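Local coordinates for tetracycline repressor protein class G (Acinetobacter baumannii, PDB 6RX9) that represses the tetracycline resistance gene by binding its operator DNA through a helix-turn-helix region, and loses affinity for that DNA when tetracycline binds, at residues A[66-71]-A[110-115]; A[58-63]-A[84-89]; A[78-83]-A[187-192]; A[96-101]-A[144-149]. All coordinates share one frame; numbering follows the deposited sequence.

Contact 1: A[66-71]-A[110-115]; sequences RSLPEE and FGTAET
S67, L68 and P69, in an irregular stretch of chain, run past the start of helix 110-122, where T112 and T115 face them; the backbones come closest at L68 and T112, with CA atoms 6.9 Å apart. The contact is made by methyl and methylene groups. T112 holds CG2 anti to its own backbone N, and this methyl meets CB of S67 at 3.8 Å. One helical turn on, CG2 of T115 meets CD2 of L68 at 3.9 Å, the two side chains crossing at a slant. The same methyl lies 4.3 Å from CD of P69. This surface contact joins the linker between helices 61-64 and 75-91 to helix 110-122, in the C-terminal, ligand-binding part of the TetR fold. S67 sits near H64 and N82, which probably bind tetracycline. The hydroxyl of S67 bonds to the carbonyl of H64, and the S67 carbonyl takes a bond from NE2 of Q116. The T115 hydroxyl turns back to its own helix: OG1 donates to O of G111 at 2.9 Å. That oxygen also accepts from T115 N, the two donors reaching it from opposite faces of the carbonyl plane.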
loop_
_atom_site.group_PDB
_atom_site.type_symbol
_atom_site.label_atom_id
_atom_site.label_comp_id
_atom_site.label_asym_id
_atom_site.label_seq_id
_atom_site.Cartn_x
_atom_site.Cartn_y
_atom_site.Cartn_z
ATOM N N ARG A 66 -1.367 19.630 -7.191
ATOM C CA ARG A 66 -0.059 19.727 -6.484
ATOM C C ARG A 66 1.001 18.877 -7.200
ATOM O O ARG A 66 2.011 18.526 -6.553
ATOM C CB ARG A 66 -0.236 19.300 -5.021
ATOM C CG ARG A 66 -0.713 20.420 -4.108
ATOM C CD ARG A 66 0.415 21.375 -3.772
ATOM N NE ARG A 66 -0.014 22.476 -2.922
ATOM C CZ ARG A 66 0.803 23.363 -2.354
ATOM N NH1 ARG A 66 2.113 23.281 -2.532
ATOM N NH2 ARG A 66 0.304 24.330 -1.603
ATOM N N SER A 67 0.803 18.586 -8.490
ATOM C CA SER A 67 1.688 17.713 -9.307
ATOM C C SER A 67 2.890 18.503 -9.848
ATOM O O SER A 67 3.936 17.873 -10.089
ATOM C CB SER A 67 0.915 17.058 -10.427
ATOM O OG SER A 67 0.408 18.028 -11.330
ATOM N N LEU A 68 2.751 19.821 -10.033
ATOM C CA LEU A 68 3.786 20.691 -10.660
ATOM C C LEU A 68 4.465 21.551 -9.595
ATOM O O LEU A 68 3.791 22.203 -8.799
ATOM C CB LEU A 68 3.126 21.560 -11.736
ATOM C CG LEU A 68 2.560 20.807 -12.939
ATOM C CD1 LEU A 68 1.918 21.768 -13.927
ATOM C CD2 LEU A 68 3.637 19.977 -13.625
ATOM N N PRO A 69 5.818 21.580 -9.546
ATOM C CA PRO A 69 6.541 22.481 -8.646
ATOM C C PRO A 69 6.145 23.950 -8.854
ATOM O O PRO A 69 6.047 24.377 -9.993
ATOM C CB PRO A 69 8.020 22.275 -9.010
ATOM C CG PRO A 69 8.063 20.899 -9.639
ATOM C CD PRO A 69 6.730 20.738 -10.337
ATOM N N GLU A 70 5.928 24.673 -7.753
ATOM C CA GLU A 70 5.604 26.124 -7.748
ATOM C C GLU A 70 6.913 26.916 -7.650
ATOM O O GLU A 70 7.878 26.399 -7.051
ATOM C CB GLU A 70 4.642 26.441 -6.601
ATOM C CG GLU A 70 3.320 25.700 -6.716
ATOM C CD GLU A 70 2.329 25.958 -5.593
ATOM O OE1 GLU A 70 2.748 26.484 -4.539
ATOM O OE2 GLU A 70 1.137 25.630 -5.776
ATOM N N GLU A 71 6.952 28.114 -8.237
ATOM C CA GLU A 71 8.157 28.984 -8.233
ATOM C C GLU A 71 8.496 29.344 -6.778
ATOM O O GLU A 71 7.561 29.530 -5.978
ATOM C CB GLU A 71 7.955 30.217 -9.121
ATOM C CG GLU A 71 6.845 31.155 -8.674
ATOM C CD GLU A 71 6.573 32.306 -9.632
ATOM O OE1 GLU A 71 7.502 32.700 -10.370
ATOM O OE2 GLU A 71 5.429 32.802 -9.649
ATOM N N PHE A 110 3.418 11.772 -18.978
ATOM C CA PHE A 110 4.872 11.791 -19.291
ATOM C C PHE A 110 5.411 13.222 -19.173
ATOM O O PHE A 110 6.557 13.390 -18.716
ATOM C CB PHE A 110 5.132 11.191 -20.676
ATOM C CG PHE A 110 4.790 9.726 -20.791
ATOM C CD1 PHE A 110 5.550 8.768 -20.136
ATOM C CD2 PHE A 110 3.708 9.305 -21.550
ATOM C CE1 PHE A 110 5.235 7.421 -20.239
ATOM C CE2 PHE A 110 3.395 7.957 -21.651
ATOM C CZ PHE A 110 4.159 7.018 -20.997
ATOM N N GLY A 111 4.608 14.217 -19.571
ATOM C CA GLY A 111 4.922 15.651 -19.416
ATOM C C GLY A 111 5.114 16.025 -17.954
ATOM O O GLY A 111 6.154 16.636 -17.633
ATOM N N THR A 112 4.152 15.660 -17.100
ATOM C CA THR A 112 4.154 15.928 -15.635
ATOM C C THR A 112 5.338 15.205 -14.983
ATOM O O THR A 112 6.029 15.840 -14.163
ATOM C CB THR A 112 2.823 15.519 -14.993
ATOM O OG1 THR A 112 1.793 16.306 -15.593
ATOM C CG2 THR A 112 2.801 15.710 -13.493
ATOM N N ALA A 113 5.554 13.934 -15.335
ATOM C CA ALA A 113 6.664 13.085 -14.837
ATOM C C ALA A 113 8.004 13.780 -15.098
ATOM O O ALA A 113 8.781 13.941 -14.138
ATOM C CB ALA A 113 6.614 11.725 -15.491
ATOM N N GLU A 114 8.252 14.186 -16.348
ATOM C CA GLU A 114 9.530 14.811 -16.785
ATOM C C GLU A 114 9.751 16.122 -16.021
ATOM O O GLU A 114 10.880 16.328 -15.540
ATOM C CB GLU A 114 9.543 15.044 -18.296
ATOM C CG GLU A 114 10.841 15.660 -18.789
ATOM C CD GLU A 114 11.236 15.322 -20.216
ATOM O OE1 GLU A 114 10.568 14.470 -20.835
ATOM O OE2 GLU A 114 12.220 15.911 -20.704
ATOM N N THR A 115 8.715 16.962 -15.909
ATOM C CA THR A 115 8.754 18.247 -15.156
ATOM C C THR A 115 9.182 17.971 -13.706
ATOM O O THR A 115 10.095 18.669 -13.221
ATOM C CB THR A 115 7.406 18.982 -15.207
ATOM O OG1 THR A 115 7.029 19.154 -16.573
ATOM C CG2 THR A 115 7.455 20.335 -14.529
#

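Contact 2: A[58-63]-A[84-89]; sequences AMLAER and LSFRTA
The end of helix 48-59 and the short, weakly bonded turn after it lie against helix 75-91, with CA atoms 5.0 Å apart at R63 and S85 and 5.5 Å apart at E62 and A89. R63 and F86 make the main side-chain contact. The guanidinium of R63 lies flat over one face of the F86 ring, its plane 5° from that of the ring. CZ of R63 is 3.9 Å from the F86 ring centroid and 24° off the ring normal, a cation-pi stack. R63 reaches there because CG is anti to the backbone N (chi1 -160°) and the chain then runs extended to NE. L60 adds CD2 at the ring edge, 3.8 Å from CE1 of F86. In the TetR fold this is where the helix leading out of the DNA-binding domain meets the core of the ligand-binding domain. The R63 guanidinium also bonds through NH1 to S138 OG and to OD1 of N82, which probably binds tetracycline, so these bonds and the stack together restrain its plane. F86 in turn meets the ring of H100, a probable magnesium ligand, edge to face. In one of its two conformers, S85 places OG 3.7 Å from CG of R63 and bonds to O of N82. E62 has CG anti to its backbone N, which sets CG 3.3 Å from O of S85. Its CB touches CB of A89 at 4.0 Å. M59 brings its CE methyl to 3.2 Å from the A89 carbonyl oxygen.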
loop_
_atom_site.group_PDB
_atom_site.type_symbol
_atom_site.label_atom_id
_atom_site.label_comp_id
_atom_site.label_asym_id
_atom_site.label_seq_id
_atom_site.Cartn_x
_atom_site.Cartn_y
_atom_site.Cartn_z
ATOM N N ALA A 58 -10.577 9.514 -11.444
ATOM C CA ALA A 58 -11.270 10.722 -10.935
ATOM C C ALA A 58 -10.709 11.114 -9.562
ATOM O O ALA A 58 -10.476 12.318 -9.331
ATOM C CB ALA A 58 -12.758 10.479 -10.867
ATOM N N MET A 59 -10.487 10.135 -8.685
ATOM C CA MET A 59 -10.137 10.379 -7.260
ATOM C C MET A 59 -8.765 11.057 -7.131
ATOM O O MET A 59 -8.526 11.649 -6.068
ATOM C CB MET A 59 -10.162 9.078 -6.454
ATOM C CG MET A 59 -11.568 8.676 -6.057
ATOM S SD MET A 59 -11.602 7.311 -4.884
ATOM C CE MET A 59 -10.883 8.101 -3.447
ATOM N N LEU A 60 -7.917 11.003 -8.165
ATOM C CA LEU A 60 -6.558 11.618 -8.158
ATOM C C LEU A 60 -6.608 13.100 -8.564
ATOM O O LEU A 60 -5.519 13.695 -8.697
ATOM C CB LEU A 60 -5.646 10.822 -9.099
ATOM C CG LEU A 60 -5.414 9.361 -8.710
ATOM C CD1 LEU A 60 -4.395 8.707 -9.631
ATOM C CD2 LEU A 60 -4.972 9.241 -7.259
ATOM N N ALA A 61 -7.804 13.683 -8.727
ATOM C CA ALA A 61 -8.019 15.105 -9.097
ATOM C C ALA A 61 -7.243 16.032 -8.150
ATOM O O ALA A 61 -6.518 16.912 -8.654
ATOM C CB ALA A 61 -9.495 15.425 -9.086
ATOM N N GLU A 62 -7.397 15.839 -6.834
ATOM C CA GLU A 62 -6.753 16.649 -5.758
ATOM C C GLU A 62 -5.226 16.627 -5.924
ATOM O O GLU A 62 -4.602 17.684 -5.706
ATOM C CB GLU A 62 -7.185 16.130 -4.382
ATOM C CG GLU A 62 -6.364 16.648 -3.206
ATOM C CD GLU A 62 -6.497 18.129 -2.894
ATOM O OE1 GLU A 62 -7.303 18.807 -3.562
ATOM O OE2 GLU A 62 -5.794 18.602 -1.975
ATOM N N ARG A 63 -4.648 15.477 -6.293
ATOM C CA ARG A 63 -3.176 15.301 -6.436
ATOM C C ARG A 63 -2.663 16.090 -7.649
ATOM O O ARG A 63 -1.546 16.634 -7.558
ATOM C CB ARG A 63 -2.787 13.822 -6.551
ATOM C CG ARG A 63 -1.326 13.564 -6.205
ATOM C CD ARG A 63 -0.798 12.197 -6.600
ATOM N NE ARG A 63 0.551 11.998 -6.079
ATOM C CZ ARG A 63 1.249 10.865 -6.152
ATOM N NH1 ARG A 63 2.467 10.813 -5.639
ATOM N NH2 ARG A 63 0.737 9.793 -6.733
ATOM N N LEU A 84 0.755 14.915 0.793
ATOM C CA LEU A 84 -0.444 15.274 1.603
ATOM C C LEU A 84 -1.693 15.315 0.709
ATOM O O LEU A 84 -2.766 14.869 1.162
ATOM C CB LEU A 84 -0.208 16.616 2.304
ATOM C CG LEU A 84 0.774 16.575 3.475
ATOM C CD1 LEU A 84 1.264 17.971 3.821
ATOM C CD2 LEU A 84 0.144 15.913 4.693
ATOM N N SER A 85 -1.550 15.832 -0.517
ATOM C CA SER A 85 -2.631 15.933 -1.535
ATOM C C SER A 85 -3.057 14.529 -1.986
ATOM O O SER A 85 -4.276 14.304 -2.142
ATOM C CB SER A 85 -2.202 16.781 -2.706
ATOM O OG SER A 85 -1.242 16.106 -3.506
ATOM N N PHE A 86 -2.091 13.629 -2.195
ATOM C CA PHE A 86 -2.332 12.212 -2.582
ATOM C C PHE A 86 -3.094 11.508 -1.450
ATOM O O PHE A 86 -4.084 10.811 -1.732
ATOM C CB PHE A 86 -1.011 11.522 -2.940
ATOM C CG PHE A 86 -1.125 10.116 -3.483
ATOM C CD1 PHE A 86 -2.221 9.715 -4.235
ATOM C CD2 PHE A 86 -0.105 9.199 -3.277
ATOM C CE1 PHE A 86 -2.303 8.425 -4.739
ATOM C CE2 PHE A 86 -0.189 7.910 -3.781
ATOM C CZ PHE A 86 -1.290 7.524 -4.508
ATOM N N ARG A 87 -2.669 11.709 -0.199
ATOM C CA ARG A 87 -3.332 11.113 0.993
ATOM C C ARG A 87 -4.782 11.608 1.082
ATOM O O ARG A 87 -5.684 10.767 1.270
ATOM C CB ARG A 87 -2.568 11.448 2.276
ATOM C CG ARG A 87 -3.238 10.913 3.532
ATOM C CD ARG A 87 -2.445 11.232 4.775
ATOM N NE ARG A 87 -3.029 10.635 5.968
ATOM C CZ ARG A 87 -3.477 11.303 7.025
ATOM N NH1 ARG A 87 -3.414 12.625 7.069
ATOM N NH2 ARG A 87 -3.979 10.641 8.053
ATOM N N THR A 88 -4.998 12.919 0.949
ATOM C CA THR A 88 -6.340 13.561 1.007
ATOM C C THR A 88 -7.237 12.952 -0.078
ATOM O O THR A 88 -8.395 12.625 0.240
ATOM C CB THR A 88 -6.236 15.085 0.872
ATOM O OG1 THR A 88 -5.316 15.539 1.864
ATOM C CG2 THR A 88 -7.565 15.785 1.045
ATOM N N ALA A 89 -6.707 12.788 -1.295
ATOM C CA ALA A 89 -7.423 12.245 -2.476
ATOM C C ALA A 89 -7.905 10.816 -2.194
ATOM O O ALA A 89 -9.060 10.511 -2.538
ATOM C CB ALA A 89 -6.531 12.281 -3.692
#

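Contact 3: A[78-83]-A[187-192]; sequences FLKENA and AFNFGL
L192 points its two methyls at helix 75-91. CD1 lies 3.6 Å from CB of A83, and CD2 lies 3.7 Å from the same CB. CG of L192 is anti to the backbone N (chi1 180°), which carries the branched end toward helix 75-91. CD2 also meets the aliphatic part of K80, 4.0 Å from its CG. K80 runs extended beyond CG and crosses N189 at about a right angle. Its CE passes 3.8 Å from OD1 of N189. The ammonium group itself pairs with D193, one residue beyond L192, so the lysine spans from one helix to the other. F188 brings CZ to 4.3 Å from the carbonyl oxygen of A83, on an oblique approach. Its ring also meets that of Y140, on helix 127-155. The helix segments are well separated, with axes 11.4 Å apart at closest approach and N-to-C directions at 145°, so the longer side chains bridge them while A83 gives its methyl and its carbonyl oxygen. Helices 75-91 and 185-202 pack in this way within the all-helical C-terminal domain of the TetR fold.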
loop_
_atom_site.group_PDB
_atom_site.type_symbol
_atom_site.label_atom_id
_atom_site.label_comp_id
_atom_site.label_asym_id
_atom_site.label_seq_id
_atom_site.Cartn_x
_atom_site.Cartn_y
_atom_site.Cartn_z
ATOM N N PHE A 78 7.697 20.707 -1.936
ATOM C CA PHE A 78 7.055 20.085 -3.125
ATOM C C PHE A 78 6.663 18.634 -2.814
ATOM O O PHE A 78 5.493 18.277 -3.047
ATOM C CB PHE A 78 7.969 20.118 -4.353
ATOM C CG PHE A 78 7.444 19.295 -5.501
ATOM C CD1 PHE A 78 6.259 19.643 -6.131
ATOM C CD2 PHE A 78 8.110 18.157 -5.930
ATOM C CE1 PHE A 78 5.758 18.880 -7.174
ATOM C CE2 PHE A 78 7.606 17.391 -6.971
ATOM C CZ PHE A 78 6.433 17.756 -7.592
ATOM N N LEU A 79 7.607 17.828 -2.316
ATOM C CA LEU A 79 7.384 16.380 -2.039
ATOM C C LEU A 79 6.350 16.217 -0.919
ATOM O O LEU A 79 5.485 15.328 -1.055
ATOM C CB LEU A 79 8.708 15.698 -1.677
ATOM C CG LEU A 79 9.685 15.492 -2.835
ATOM C CD1 LEU A 79 10.919 14.737 -2.370
ATOM C CD2 LEU A 79 9.021 14.769 -3.999
ATOM N N LYS A 80 6.422 17.040 0.134
ATOM C CA LYS A 80 5.494 16.959 1.295
ATOM C C LYS A 80 4.076 17.325 0.841
ATOM O O LYS A 80 3.156 16.535 1.112
ATOM C CB LYS A 80 5.935 17.857 2.456
ATOM C CG LYS A 80 4.961 17.882 3.628
ATOM C CD LYS A 80 5.596 18.126 4.978
ATOM C CE LYS A 80 4.647 17.832 6.122
ATOM N NZ LYS A 80 5.297 18.023 7.440
ATOM N N GLU A 81 3.906 18.469 0.175
ATOM C CA GLU A 81 2.571 18.961 -0.261
ATOM C C GLU A 81 1.969 17.976 -1.272
ATOM O O GLU A 81 0.745 17.761 -1.215
ATOM C CB GLU A 81 2.665 20.382 -0.821
ATOM C CG GLU A 81 2.940 21.432 0.243
ATOM C CD GLU A 81 1.887 21.548 1.335
ATOM O OE1 GLU A 81 2.211 22.094 2.404
ATOM O OE2 GLU A 81 0.744 21.094 1.118
ATOM N N ASN A 82 2.794 17.392 -2.146
ATOM C CA ASN A 82 2.363 16.357 -3.126
ATOM C C ASN A 82 1.855 15.125 -2.361
ATOM O O ASN A 82 0.763 14.627 -2.692
ATOM C CB ASN A 82 3.487 15.988 -4.096
ATOM C CG ASN A 82 3.044 15.010 -5.165
ATOM O OD1 ASN A 82 3.223 13.804 -5.019
ATOM N ND2 ASN A 82 2.452 15.516 -6.235
ATOM N N ALA A 83 2.606 14.665 -1.356
ATOM C CA ALA A 83 2.252 13.482 -0.533
ATOM C C ALA A 83 0.921 13.733 0.189
ATOM O O ALA A 83 0.053 12.835 0.155
ATOM C CB ALA A 83 3.363 13.162 0.437
ATOM N N ALA A 187 1.143 10.428 13.104
ATOM C CA ALA A 187 1.850 9.206 12.651
ATOM C C ALA A 187 2.220 9.346 11.170
ATOM O O ALA A 187 3.388 9.092 10.820
ATOM C CB ALA A 187 0.993 7.985 12.891
ATOM N N PHE A 188 1.261 9.730 10.324
ATOM C CA PHE A 188 1.487 9.907 8.867
ATOM C C PHE A 188 2.617 10.921 8.643
ATOM O O PHE A 188 3.567 10.618 7.902
ATOM C CB PHE A 188 0.223 10.371 8.141
ATOM C CG PHE A 188 0.497 10.696 6.697
ATOM C CD1 PHE A 188 0.614 9.683 5.757
ATOM C CD2 PHE A 188 0.717 12.004 6.294
ATOM C CE1 PHE A 188 0.896 9.976 4.432
ATOM C CE2 PHE A 188 1.004 12.292 4.969
ATOM C CZ PHE A 188 1.093 11.278 4.042
ATOM N N ASN A 189 2.509 12.091 9.278
ATOM C CA ASN A 189 3.470 13.214 9.121
ATOM C C ASN A 189 4.859 12.772 9.598
ATOM O O ASN A 189 5.842 13.174 8.961
ATOM C CB ASN A 189 2.969 14.486 9.810
ATOM C CG ASN A 189 1.908 15.195 8.994
ATOM O OD1 ASN A 189 2.154 15.580 7.851
ATOM N ND2 ASN A 189 0.725 15.362 9.560
ATOM N N PHE A 190 4.950 11.933 10.634
ATOM C CA PHE A 190 6.257 11.449 11.154
ATOM C C PHE A 190 6.967 10.610 10.083
ATOM O O PHE A 190 8.156 10.859 9.835
ATOM C CB PHE A 190 6.117 10.668 12.461
ATOM C CG PHE A 190 7.421 10.063 12.906
ATOM C CD1 PHE A 190 8.390 10.846 13.517
ATOM C CD2 PHE A 190 7.708 8.730 12.660
ATOM C CE1 PHE A 190 9.602 10.295 13.903
ATOM C CE2 PHE A 190 8.921 8.181 13.047
ATOM C CZ PHE A 190 9.864 8.966 13.670
ATOM N N GLY A 191 6.269 9.648 9.469
ATOM C CA GLY A 191 6.827 8.816 8.384
ATOM C C GLY A 191 7.221 9.651 7.173
ATOM O O GLY A 191 8.292 9.382 6.587
ATOM N N LEU A 192 6.381 10.618 6.794
ATOM C CA LEU A 192 6.602 11.495 5.610
ATOM C C LEU A 192 7.850 12.357 5.840
ATOM O O LEU A 192 8.717 12.385 4.949
ATOM C CB LEU A 192 5.361 12.363 5.382
ATOM C CG LEU A 192 5.431 13.330 4.201
ATOM C CD1 LEU A 192 5.875 12.622 2.930
ATOM C CD2 LEU A 192 4.089 14.009 3.992
#

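Contact 4: A[96-101]-A[144-149]; sequences GARIHA and SVLEQQ
A97 directs its CB methyl at helix 127-155, where it overlaps V145 and L146. CB of A97 lies 3.7 Å from CG1 of V145 and equally far from CD2 of L146. The small side chain lets the backbones come near, with CA atoms of A97 and L146 5.3 Å apart. This is a close helix-helix crossing in the all-helical ligand-binding domain of the TetR fold, joining the short helix 96-102 to the long helix 127-155. The segment axes approach to 8.7 Å and their N-to-C directions differ by 134°. L146 reaches past A97: its CD2 is 3.7 Å from the backbone N of R98, and its side chain crosses that of R98 at about a right angle. L146 also packs on L146 of the second subunit, so the crossing lies beside the dimer interface. The guanidinium of R98 turns elsewhere and forms a salt bridge with D23. The same short helix carries H100, a probable magnesium ligand. Q149 supplies the polar part of the contact. Its chain runs extended beyond CG to the first turn of helix 96-102, where backbone N-H groups lack partners from earlier in the helix. OE1 of Q149 accepts from N of A97 at 2.9 Å, with an N-H...O angle of 170° and the donor in the carbonyl plane. A water continues the link: it donates to OE1 of Q149 at 2.6 Å and accepts from N of R98 at 3.1 Å.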
loop_
_atom_site.group_PDB
_atom_site.type_symbol
_atom_site.label_atom_id
_atom_site.label_comp_id
_atom_site.label_asym_id
_atom_site.label_seq_id
_atom_site.Cartn_x
_atom_site.Cartn_y
_atom_site.Cartn_z
ATOM N N GLY A 96 -11.122 4.232 -0.910
ATOM C CA GLY A 96 -10.289 4.966 -1.882
ATOM C C GLY A 96 -8.973 4.259 -2.172
ATOM O O GLY A 96 -8.649 4.078 -3.359
ATOM N N ALA A 97 -8.224 3.872 -1.136
ATOM C CA ALA A 97 -6.895 3.230 -1.287
ATOM C C ALA A 97 -7.049 1.845 -1.928
ATOM O O ALA A 97 -6.223 1.515 -2.794
ATOM C CB ALA A 97 -6.177 3.166 0.038
ATOM N N ARG A 98 -8.072 1.080 -1.536
ATOM C CA ARG A 98 -8.375 -0.269 -2.096
ATOM C C ARG A 98 -8.656 -0.152 -3.599
ATOM O O ARG A 98 -8.117 -0.969 -4.370
ATOM C CB ARG A 98 -9.570 -0.908 -1.379
ATOM C CG ARG A 98 -9.245 -1.504 -0.018
ATOM C CD ARG A 98 -10.482 -2.103 0.627
ATOM N NE ARG A 98 -11.012 -3.197 -0.177
ATOM C CZ ARG A 98 -12.280 -3.610 -0.193
ATOM N NH1 ARG A 98 -12.622 -4.618 -0.977
ATOM N NH2 ARG A 98 -13.201 -3.030 0.558
ATOM N N ILE A 99 -9.469 0.829 -3.996
ATOM C CA ILE A 99 -9.820 1.107 -5.421
ATOM C C ILE A 99 -8.531 1.434 -6.187
ATOM O O ILE A 99 -8.321 0.837 -7.260
ATOM C CB ILE A 99 -10.881 2.222 -5.521
ATOM C CG1 ILE A 99 -12.248 1.723 -5.045
ATOM C CG2 ILE A 99 -10.950 2.795 -6.932
ATOM C CD1 ILE A 99 -13.262 2.817 -4.808
ATOM N N HIS A 100 -7.692 2.324 -5.647
ATOM C CA HIS A 100 -6.408 2.751 -6.269
ATOM C C HIS A 100 -5.503 1.528 -6.462
ATOM O O HIS A 100 -4.956 1.372 -7.573
ATOM C CB HIS A 100 -5.725 3.848 -5.438
ATOM C CG HIS A 100 -4.412 4.283 -5.999
ATOM N ND1 HIS A 100 -4.311 5.252 -6.980
ATOM C CD2 HIS A 100 -3.151 3.874 -5.737
ATOM C CE1 HIS A 100 -3.042 5.425 -7.293
ATOM N NE2 HIS A 100 -2.309 4.593 -6.543
ATOM N N ALA A 101 -5.368 0.696 -5.425
ATOM C CA ALA A 101 -4.503 -0.509 -5.393
ATOM C C ALA A 101 -5.007 -1.555 -6.396
ATOM O O ALA A 101 -4.166 -2.140 -7.109
ATOM C CB ALA A 101 -4.458 -1.074 -3.995
ATOM N N SER A 144 -0.059 3.580 4.016
ATOM C CA SER A 144 -0.628 4.309 5.180
ATOM C C SER A 144 -2.156 4.378 5.076
ATOM O O SER A 144 -2.837 4.069 6.073
ATOM C CB SER A 144 -0.025 5.685 5.308
ATOM O OG SER A 144 -0.700 6.429 6.307
ATOM N N VAL A 145 -2.686 4.768 3.914
ATOM C CA VAL A 145 -4.151 5.001 3.743
ATOM C C VAL A 145 -4.885 3.652 3.735
ATOM O O VAL A 145 -5.991 3.595 4.311
ATOM C CB VAL A 145 -4.469 5.843 2.494
ATOM C CG1 VAL A 145 -5.966 6.057 2.355
ATOM C CG2 VAL A 145 -3.743 7.186 2.522
ATOM N N LEU A 146 -4.305 2.606 3.135
ATOM C CA LEU A 146 -4.881 1.229 3.171
ATOM C C LEU A 146 -5.144 0.830 4.630
ATOM O O LEU A 146 -6.268 0.364 4.922
ATOM C CB LEU A 146 -3.929 0.234 2.497
ATOM C CG LEU A 146 -4.006 0.159 0.973
ATOM C CD1 LEU A 146 -2.847 -0.655 0.418
ATOM C CD2 LEU A 146 -5.334 -0.432 0.514
ATOM N N GLU A 147 -4.153 1.019 5.507
ATOM C CA GLU A 147 -4.221 0.636 6.945
ATOM C C GLU A 147 -5.270 1.498 7.662
ATOM O O GLU A 147 -6.075 0.930 8.434
ATOM C CB GLU A 147 -2.842 0.764 7.597
ATOM C CG GLU A 147 -2.769 0.161 8.991
ATOM C CD GLU A 147 -1.359 -0.046 9.522
ATOM O OE1 GLU A 147 -0.985 0.634 10.498
ATOM O OE2 GLU A 147 -0.634 -0.893 8.960
ATOM N N GLN A 148 -5.263 2.813 7.417
ATOM C CA GLN A 148 -6.194 3.783 8.053
ATOM C C GLN A 148 -7.639 3.432 7.680
ATOM O O GLN A 148 -8.493 3.411 8.584
ATOM C CB GLN A 148 -5.867 5.217 7.633
ATOM C CG GLN A 148 -6.767 6.256 8.290
ATOM C CD GLN A 148 -6.224 7.660 8.196
ATOM O OE1 GLN A 148 -5.046 7.879 7.919
ATOM N NE2 GLN A 148 -7.087 8.632 8.439
ATOM N N GLN A 149 -7.901 3.162 6.400
ATOM C CA GLN A 149 -9.274 2.917 5.882
ATOM C C GLN A 149 -9.758 1.523 6.304
ATOM O O GLN A 149 -10.981 1.369 6.501
ATOM C CB GLN A 149 -9.319 3.128 4.370
ATOM C CG GLN A 149 -9.322 4.603 3.998
ATOM C CD GLN A 149 -9.512 4.848 2.522
ATOM O OE1 GLN A 149 -9.001 4.117 1.677
ATOM N NE2 GLN A 149 -10.238 5.907 2.203
HETATM O O HOH W 1 -9.173 1.577 1.273
#

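Helix 75-91 ties contacts 2 and 3 together, their centres 13 Å apart. The probable tetracycline-binding residue N82 lies where contacts 1, 2 and 3 meet. Its ND2 is 3.1 Å from O of R66 in contact 1, and its OD1 is 3.1 Å from NH1 of R63 in contact 2; both are probable hydrogen bonds. Contact 2 reaches contact 4 beside the probable magnesium ligand H100, where CZ of F86 lies 3.7 Å from NE2 of H100. A second tie is the probable bond from NH2 of R87 to OE1 of Q148, 3.0 Å. Contacts 1 and 4 do not touch, their nearest atoms being about 13 Å apart. Contacts 1, 3 and 4 also touch the second subunit.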